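Local coordinates for amino acid ABC transporter, binding protein (Thermus thermophilus, PDB 3VV5), which binds S-(2-aminoethyl)-L-cysteine (L-thialysine) as the periplasmic substrate-binding component of an amino acid ABC transporter, at residues G36-T42 with L75-A81; N117-C121 with D256-K260; A136-G141 with I159-K163. One frame throughout, in Å; residues are numbered along the deposited sequence.

Interaction 1. Residues G36-T42 with L75-A81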
# COMPACT_ATOMS: atom_id res chain seq x y z
N GLY A 36 -16.11 18.77 10.29
CA GLY A 36 -16.75 18.38 9.03
C GLY A 36 -15.78 17.83 8.00
O GLY A 36 -16.20 17.37 6.95
N GLU A 37 -14.48 17.86 8.30
CA GLU A 37 -13.46 17.33 7.37
C GLU A 37 -12.49 16.37 8.05
O GLU A 37 -12.15 16.55 9.21
CB GLU A 37 -12.68 18.46 6.68
CG GLU A 37 -12.13 19.54 7.63
CD GLU A 37 -10.62 19.67 7.59
OE1 GLU A 37 -10.02 19.74 8.69
OE2 GLU A 37 -10.04 19.71 6.48
N ILE A 38 -12.06 15.33 7.33
CA ILE A 38 -11.03 14.42 7.80
C ILE A 38 -9.83 14.46 6.83
O ILE A 38 -9.98 14.34 5.60
CB ILE A 38 -11.59 12.97 7.98
CG1 ILE A 38 -10.57 12.09 8.72
CG2 ILE A 38 -12.01 12.35 6.61
CD1 ILE A 38 -11.19 10.91 9.42
N ARG A 39 -8.65 14.65 7.40
CA ARG A 39 -7.42 14.71 6.62
C ARG A 39 -6.83 13.32 6.51
O ARG A 39 -6.54 12.68 7.52
CB ARG A 39 -6.38 15.60 7.29
CG ARG A 39 -6.84 16.99 7.76
CD ARG A 39 -5.60 17.70 8.30
NE ARG A 39 -5.83 18.42 9.55
CZ ARG A 39 -5.61 17.94 10.78
NH1 ARG A 39 -5.85 18.72 11.82
NH2 ARG A 39 -5.16 16.70 10.98
N ILE A 40 -6.61 12.88 5.27
CA ILE A 40 -6.16 11.52 5.00
C ILE A 40 -4.79 11.53 4.31
O ILE A 40 -4.63 12.17 3.26
CB ILE A 40 -7.17 10.78 4.09
CG1 ILE A 40 -8.62 11.06 4.53
CG2 ILE A 40 -6.88 9.26 4.07
CD1 ILE A 40 -9.67 10.39 3.60
N GLY A 41 -3.81 10.84 4.89
CA GLY A 41 -2.46 10.79 4.31
C GLY A 41 -2.35 9.59 3.39
O GLY A 41 -2.85 8.51 3.71
N THR A 42 -1.77 9.79 2.21
CA THR A 42 -1.49 8.67 1.30
C THR A 42 -0.21 8.99 0.52
O THR A 42 0.40 10.03 0.75
CB THR A 42 -2.68 8.35 0.36
OG1 THR A 42 -2.55 7.00 -0.10
CG2 THR A 42 -2.71 9.27 -0.84
N LEU A 75 -18.19 12.87 6.70
CA LEU A 75 -17.02 13.74 6.69
C LEU A 75 -16.57 14.07 5.28
O LEU A 75 -16.63 13.23 4.40
CB LEU A 75 -15.85 13.06 7.41
CG LEU A 75 -16.06 12.72 8.87
CD1 LEU A 75 -14.99 11.72 9.37
CD2 LEU A 75 -16.07 14.01 9.69
N LYS A 76 -16.07 15.28 5.09
CA LYS A 76 -15.48 15.66 3.81
C LYS A 76 -14.02 15.18 3.84
O LYS A 76 -13.29 15.53 4.74
CB LYS A 76 -15.54 17.17 3.62
CG LYS A 76 -16.96 17.75 3.64
CD LYS A 76 -17.74 17.38 2.37
CE LYS A 76 -19.20 17.79 2.45
NZ LYS A 76 -19.95 16.97 3.47
N PRO A 77 -13.60 14.35 2.87
CA PRO A 77 -12.19 13.95 2.90
C PRO A 77 -11.26 15.02 2.31
O PRO A 77 -11.63 15.71 1.35
CB PRO A 77 -12.17 12.65 2.07
CG PRO A 77 -13.38 12.73 1.17
CD PRO A 77 -14.38 13.65 1.82
N ARG A 78 -10.09 15.19 2.92
CA ARG A 78 -9.03 16.06 2.41
C ARG A 78 -7.79 15.20 2.29
O ARG A 78 -7.26 14.73 3.30
CB ARG A 78 -8.70 17.17 3.40
CG ARG A 78 -8.30 18.49 2.75
CD ARG A 78 -7.17 18.38 1.71
NE ARG A 78 -6.66 19.71 1.36
CZ ARG A 78 -5.79 20.39 2.10
NH1 ARG A 78 -5.31 19.87 3.23
NH2 ARG A 78 -5.39 21.60 1.72
N TRP A 79 -7.33 15.00 1.07
CA TRP A 79 -6.22 14.08 0.87
C TRP A 79 -4.91 14.84 0.84
O TRP A 79 -4.81 15.92 0.24
CB TRP A 79 -6.39 13.29 -0.44
CG TRP A 79 -7.51 12.28 -0.39
CD1 TRP A 79 -8.83 12.50 -0.68
CD2 TRP A 79 -7.40 10.89 -0.04
NE1 TRP A 79 -9.55 11.33 -0.53
CE2 TRP A 79 -8.69 10.33 -0.14
CE3 TRP A 79 -6.33 10.07 0.36
CZ2 TRP A 79 -8.95 8.98 0.14
CZ3 TRP A 79 -6.58 8.71 0.62
CH2 TRP A 79 -7.88 8.19 0.52
N ILE A 80 -3.90 14.25 1.48
CA ILE A 80 -2.55 14.80 1.50
C ILE A 80 -1.61 13.69 1.02
O ILE A 80 -1.50 12.65 1.68
CB ILE A 80 -2.15 15.22 2.93
CG1 ILE A 80 -3.22 16.14 3.55
CG2 ILE A 80 -0.72 15.84 2.96
CD1 ILE A 80 -2.80 17.58 3.64
N ALA A 81 -0.94 13.92 -0.10
CA ALA A 81 -0.03 12.95 -0.71
C ALA A 81 1.42 13.25 -0.35
O ALA A 81 1.92 14.30 -0.68
CB ALA A 81 -0.20 12.95 -2.23
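The carbonyl O of Arg78 is gripped twice from strand 37-42: Ile40 N bonds to it at 2.8 Å with an N-H...O angle of 170°, and Arg39 CA adds a C-H...O contact at 3.3 Å. The same pattern runs along the whole pairing, six backbone bonds from Lys76 N to Gly36 O at one end to Thr42 N to Ile80 O at the other, the regular zigzag of two parallel strands. On the face carrying Ile38, Ile40 and Thr42, side chains do the rest. Ile40 lies over one face of the Trp79 indole. With its CG2 anti to the backbone N, that methyl makes a CH-pi contact, 3.9 Å from the centroid of the six-membered ring and 27° off its normal, while Ile40 CD1 sits above the same ring and also meets Pro77 CB at 3.7 Å. Thr42 CG2 approaches the indole at a slant, 3.9 Å from Trp79 CE3. Replacing Trp79 by an alanine removes the indole and would probably leave a gap beside Ile40 and Thr42, the Ile40 methyls losing the flat surface they rest on. Nearer the start of the strands, Ile38 packs on Leu75 CD1. Helix 61-72 covers this face through Ala70 and Val63, completing a beta-alpha-beta unit; helix 29-35 touches Ile38 and Leu75, and strand 98-100 pairs with the other edge of strand 37-42.

Interaction 2. Residues N117-C121 with D256-K260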
# COMPACT_ATOMS: atom_id res chain seq x y z
N ASN A 117 -8.61 -2.99 11.63
CA ASN A 117 -8.79 -4.26 10.90
C ASN A 117 -8.33 -4.07 9.43
O ASN A 117 -8.51 -2.98 8.85
CB ASN A 117 -10.26 -4.67 10.93
CG ASN A 117 -10.72 -5.11 12.31
OD1 ASN A 117 -9.95 -5.71 13.08
ND2 ASN A 117 -11.98 -4.79 12.65
N PRO A 118 -7.75 -5.12 8.80
CA PRO A 118 -7.18 -4.92 7.46
C PRO A 118 -8.24 -4.62 6.39
O PRO A 118 -9.33 -5.18 6.43
CB PRO A 118 -6.49 -6.25 7.16
CG PRO A 118 -7.21 -7.26 8.02
CD PRO A 118 -7.56 -6.51 9.28
N HIS A 119 -7.93 -3.73 5.44
CA HIS A 119 -8.85 -3.45 4.34
C HIS A 119 -8.53 -4.25 3.08
O HIS A 119 -9.29 -4.18 2.10
CB HIS A 119 -8.98 -1.94 4.05
CG HIS A 119 -7.69 -1.28 3.64
ND1 HIS A 119 -6.71 -0.93 4.54
CD2 HIS A 119 -7.25 -0.87 2.42
CE1 HIS A 119 -5.72 -0.34 3.91
NE2 HIS A 119 -6.03 -0.27 2.62
N TYR A 120 -7.42 -4.99 3.09
CA TYR A 120 -7.16 -6.02 2.06
C TYR A 120 -6.02 -6.95 2.45
O TYR A 120 -5.29 -6.71 3.41
CB TYR A 120 -6.95 -5.45 0.64
CG TYR A 120 -5.64 -4.72 0.33
CD1 TYR A 120 -4.55 -5.40 -0.22
CD2 TYR A 120 -5.54 -3.33 0.50
CE1 TYR A 120 -3.37 -4.75 -0.54
CE2 TYR A 120 -4.34 -2.65 0.17
CZ TYR A 120 -3.26 -3.38 -0.34
OH TYR A 120 -2.09 -2.75 -0.68
N CYS A 121 -5.91 -8.03 1.70
CA CYS A 121 -4.86 -9.02 1.92
C CYS A 121 -4.12 -9.21 0.62
O CYS A 121 -4.69 -9.09 -0.48
CB CYS A 121 -5.45 -10.34 2.42
SG CYS A 121 -5.35 -10.53 4.23
N ASP A 256 -12.72 -10.01 -5.21
CA ASP A 256 -12.80 -9.47 -3.86
C ASP A 256 -11.48 -9.75 -3.18
O ASP A 256 -11.07 -10.91 -3.01
CB ASP A 256 -13.98 -10.08 -3.09
CG ASP A 256 -14.35 -9.27 -1.86
OD1 ASP A 256 -15.52 -8.79 -1.78
OD2 ASP A 256 -13.48 -9.09 -0.98
N VAL A 257 -10.78 -8.68 -2.83
CA VAL A 257 -9.45 -8.78 -2.27
C VAL A 257 -9.41 -8.70 -0.73
O VAL A 257 -8.33 -8.53 -0.17
CB VAL A 257 -8.50 -7.73 -2.90
CG1 VAL A 257 -8.34 -8.00 -4.37
CG2 VAL A 257 -8.99 -6.28 -2.62
N ARG A 258 -10.55 -8.85 -0.06
CA ARG A 258 -10.60 -8.75 1.43
C ARG A 258 -9.85 -9.89 2.10
O ARG A 258 -9.67 -10.95 1.51
CB ARG A 258 -12.04 -8.68 1.96
CG ARG A 258 -12.81 -10.02 2.02
CD ARG A 258 -14.28 -9.82 2.45
NE ARG A 258 -15.06 -9.12 1.43
CZ ARG A 258 -16.30 -8.64 1.62
NH1 ARG A 258 -16.91 -8.77 2.78
NH2 ARG A 258 -16.92 -8.02 0.62
N CYS A 259 -9.38 -9.66 3.33
CA CYS A 259 -8.75 -10.73 4.09
C CYS A 259 -9.79 -11.82 4.33
O CYS A 259 -10.93 -11.51 4.69
CB CYS A 259 -8.16 -10.20 5.39
SG CYS A 259 -6.69 -9.21 5.00
N LYS A 260 -9.38 -13.06 4.06
CA LYS A 260 -10.29 -14.21 3.96
C LYS A 260 -9.92 -15.28 4.97
O LYS A 260 -8.74 -15.56 5.19
CB LYS A 260 -10.24 -14.82 2.54
CG LYS A 260 -8.81 -15.16 2.04
CD LYS A 260 -8.47 -16.67 2.12
CE LYS A 260 -7.06 -16.92 2.67
NZ LYS A 260 -5.97 -16.28 1.86
O HOH W 1 -10.01 -7.20 4.55
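A disulfide between Cys121 and Cys259 ties the C-terminal tail to strand 120-129, beside a classic beta bulge in which His119 and Tyr120 both face Val217. The two SG atoms, Cys121 and Cys259, are 2.0 Å apart, and chi3 of 99° makes the bridge right-handed. Pro118 lies against it, its CG 3.6 Å from Cys259 SG. Next to the covalent link, Cys121 N donates to Val257 O at 3.1 Å, nearly straight on to the carbonyl, so the tail is held by backbone as well as by sulfur. A water also joins the segments, donating a hydrogen bond to Pro118 O and accepting one from Cys259 N. Of the Tyr120 side chain it is CB that touches, 3.5 Å from Val257 O and also against Val257 CG2; its OH bonds to Ser102 of the ligand pocket, and its ring stacks on Phe49. The tail also braces itself: Asp256 OD2 accepts from Arg258 N, closing an Asx turn, and Arg258 grips the same carboxylate side-on in a salt bridge, Asp256 OD2 lying in the guanidinium plane and meeting Arg258 NE at 2.9 Å, while Arg258 NH2 reaches Asp256 OD1.

Interaction 3. Residues A136-G141 with I159-K163; sequences AKDLQG and IPGIK
Leu139, in the short 3-10 turn 137-139, packs on two isoleucines of the facing turn, and its side chain can be followed outward. Leu139 CB lies 3.9 Å from Ile162 CG1. CG stands anti to the carbonyl carbon (chi1 -64°), and with CD1 anti at chi2 (-179°) the chain runs on straight, so that Leu139 CD1 meets Ile159 CD1 at 4.2 Å. Beyond the two segments the leucine also packs on Pro133 and on Val144, the latter shared with Ile162, so this small apolar cluster sits against the start of strand 143-147. Ile159 answers with its other branch too: CG2 touches Ala136 O at 3.5 Å and lies beside Ala136 CB.

Polar contacts frame the cluster. Ala136 O accepts Leu139 N within its own turn and also a hydrogen bond from a water, which donates a second one to Pro160 O at 2.8 Å, so one molecule spans the two carbonyls. Further along, Gly141 N donates directly to Gly161 O at 2.8 Å with an N-H...O angle of 166°, although the donor is tilted from the carbonyl plane. That carbonyl is presented by a type II turn, Ile159 to Ile162, with Gly161 at its third position. Gln140 CG rests on Pro160 O at 3.6 Å; a side chain on Gly161 would press on Gln140 CG and, at this backbone conformation, on the preceding carbonyl O as well. The aliphatic part of Lys163 lies alongside Gly141, CB 3.7 Å from Gly141 C.

These turns lead into the neighbouring parallel strands 143-147 and 164-168. No charged pair joins them: aliphatic side chains, chiefly Leu139, Ile159 and Ile162, pack together beside one backbone bond and one water, at the close approach that Gly161 allows.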
# COMPACT_ATOMS: atom_id res chain seq x y z
N ALA A 136 13.37 -17.15 -4.09
CA ALA A 136 14.32 -16.53 -3.16
C ALA A 136 15.72 -17.12 -3.33
O ALA A 136 16.71 -16.39 -3.27
CB ALA A 136 13.85 -16.68 -1.72
N LYS A 137 15.79 -18.43 -3.53
CA LYS A 137 17.08 -19.13 -3.73
C LYS A 137 17.79 -18.56 -4.96
O LYS A 137 19.01 -18.39 -4.96
CB LYS A 137 16.84 -20.65 -3.87
CG LYS A 137 18.11 -21.52 -3.89
CD LYS A 137 17.84 -22.87 -4.57
CE LYS A 137 19.10 -23.75 -4.65
NZ LYS A 137 20.24 -23.13 -5.40
N ASP A 138 17.01 -18.26 -6.00
CA ASP A 138 17.53 -17.74 -7.28
C ASP A 138 18.22 -16.37 -7.14
O ASP A 138 18.93 -15.93 -8.05
CB ASP A 138 16.39 -17.56 -8.29
CG ASP A 138 15.97 -18.85 -8.97
OD1 ASP A 138 16.60 -19.91 -8.76
OD2 ASP A 138 14.96 -18.78 -9.73
N LEU A 139 17.97 -15.68 -6.02
CA LEU A 139 18.45 -14.31 -5.82
C LEU A 139 19.89 -14.22 -5.32
O LEU A 139 20.47 -13.13 -5.25
CB LEU A 139 17.51 -13.52 -4.91
CG LEU A 139 16.08 -13.27 -5.43
CD1 LEU A 139 15.26 -12.45 -4.46
CD2 LEU A 139 16.06 -12.62 -6.78
N GLN A 140 20.48 -15.36 -4.99
CA GLN A 140 21.90 -15.42 -4.64
C GLN A 140 22.79 -14.84 -5.76
O GLN A 140 22.74 -15.29 -6.89
CB GLN A 140 22.30 -16.87 -4.31
CG GLN A 140 21.59 -17.37 -3.06
CD GLN A 140 21.90 -18.81 -2.69
OE1 GLN A 140 23.06 -19.19 -2.52
NE2 GLN A 140 20.86 -19.62 -2.53
N GLY A 141 23.56 -13.81 -5.43
CA GLY A 141 24.46 -13.17 -6.42
C GLY A 141 23.75 -12.17 -7.31
O GLY A 141 24.33 -11.67 -8.29
N ILE A 159 16.76 -12.43 2.93
CA ILE A 159 17.15 -13.47 1.96
C ILE A 159 18.68 -13.54 1.80
O ILE A 159 19.31 -12.58 1.37
CB ILE A 159 16.45 -13.24 0.59
CG1 ILE A 159 14.93 -13.20 0.76
CG2 ILE A 159 16.87 -14.31 -0.43
CD1 ILE A 159 14.20 -12.55 -0.41
N PRO A 160 19.28 -14.70 2.14
CA PRO A 160 20.75 -14.72 2.16
C PRO A 160 21.35 -14.74 0.75
O PRO A 160 20.78 -15.33 -0.17
CB PRO A 160 21.09 -16.01 2.93
CG PRO A 160 19.74 -16.64 3.33
CD PRO A 160 18.70 -16.02 2.45
N GLY A 161 22.48 -14.06 0.60
CA GLY A 161 23.29 -14.18 -0.59
C GLY A 161 23.02 -13.18 -1.69
O GLY A 161 23.67 -13.21 -2.72
N ILE A 162 22.05 -12.29 -1.47
CA ILE A 162 21.78 -11.22 -2.43
C ILE A 162 23.00 -10.30 -2.52
O ILE A 162 23.54 -9.86 -1.50
CB ILE A 162 20.52 -10.41 -2.06
CG1 ILE A 162 19.27 -11.28 -2.26
CG2 ILE A 162 20.45 -9.10 -2.89
CD1 ILE A 162 18.01 -10.74 -1.61
N LYS A 163 23.43 -10.01 -3.74
CA LYS A 163 24.65 -9.22 -3.95
C LYS A 163 24.44 -7.77 -3.51
O LYS A 163 25.30 -7.17 -2.88
CB LYS A 163 25.07 -9.30 -5.42
CG LYS A 163 26.29 -8.47 -5.79
CD LYS A 163 26.71 -8.80 -7.22
CE LYS A 163 27.43 -7.63 -7.88
NZ LYS A 163 28.73 -7.33 -7.23
O HOH W 2 18.77 -16.96 -1.25

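In the fold
Interactions 1 and 2 reach the same mixed sheet, their nearest atoms about 9 Å apart, whereas interaction 3 lies at the surface on the far side of the chain's centre from interaction 1, with some 41 Å between their centres. Interaction 1 is a continuous ladder of backbone bonds with a partly buried apolar face. Interaction 2, also partly buried, joins the C-terminal tail to a strand far back in sequence and relies on a covalent link. Interaction 3 connects two exposed turns with one backbone bond, a water and a small apolar patch. Thr42 of the first and Tyr120 of the second each come within about 5 Å of the bound L-thialysine, while 136-141 and 159-163 take no part in that pocket.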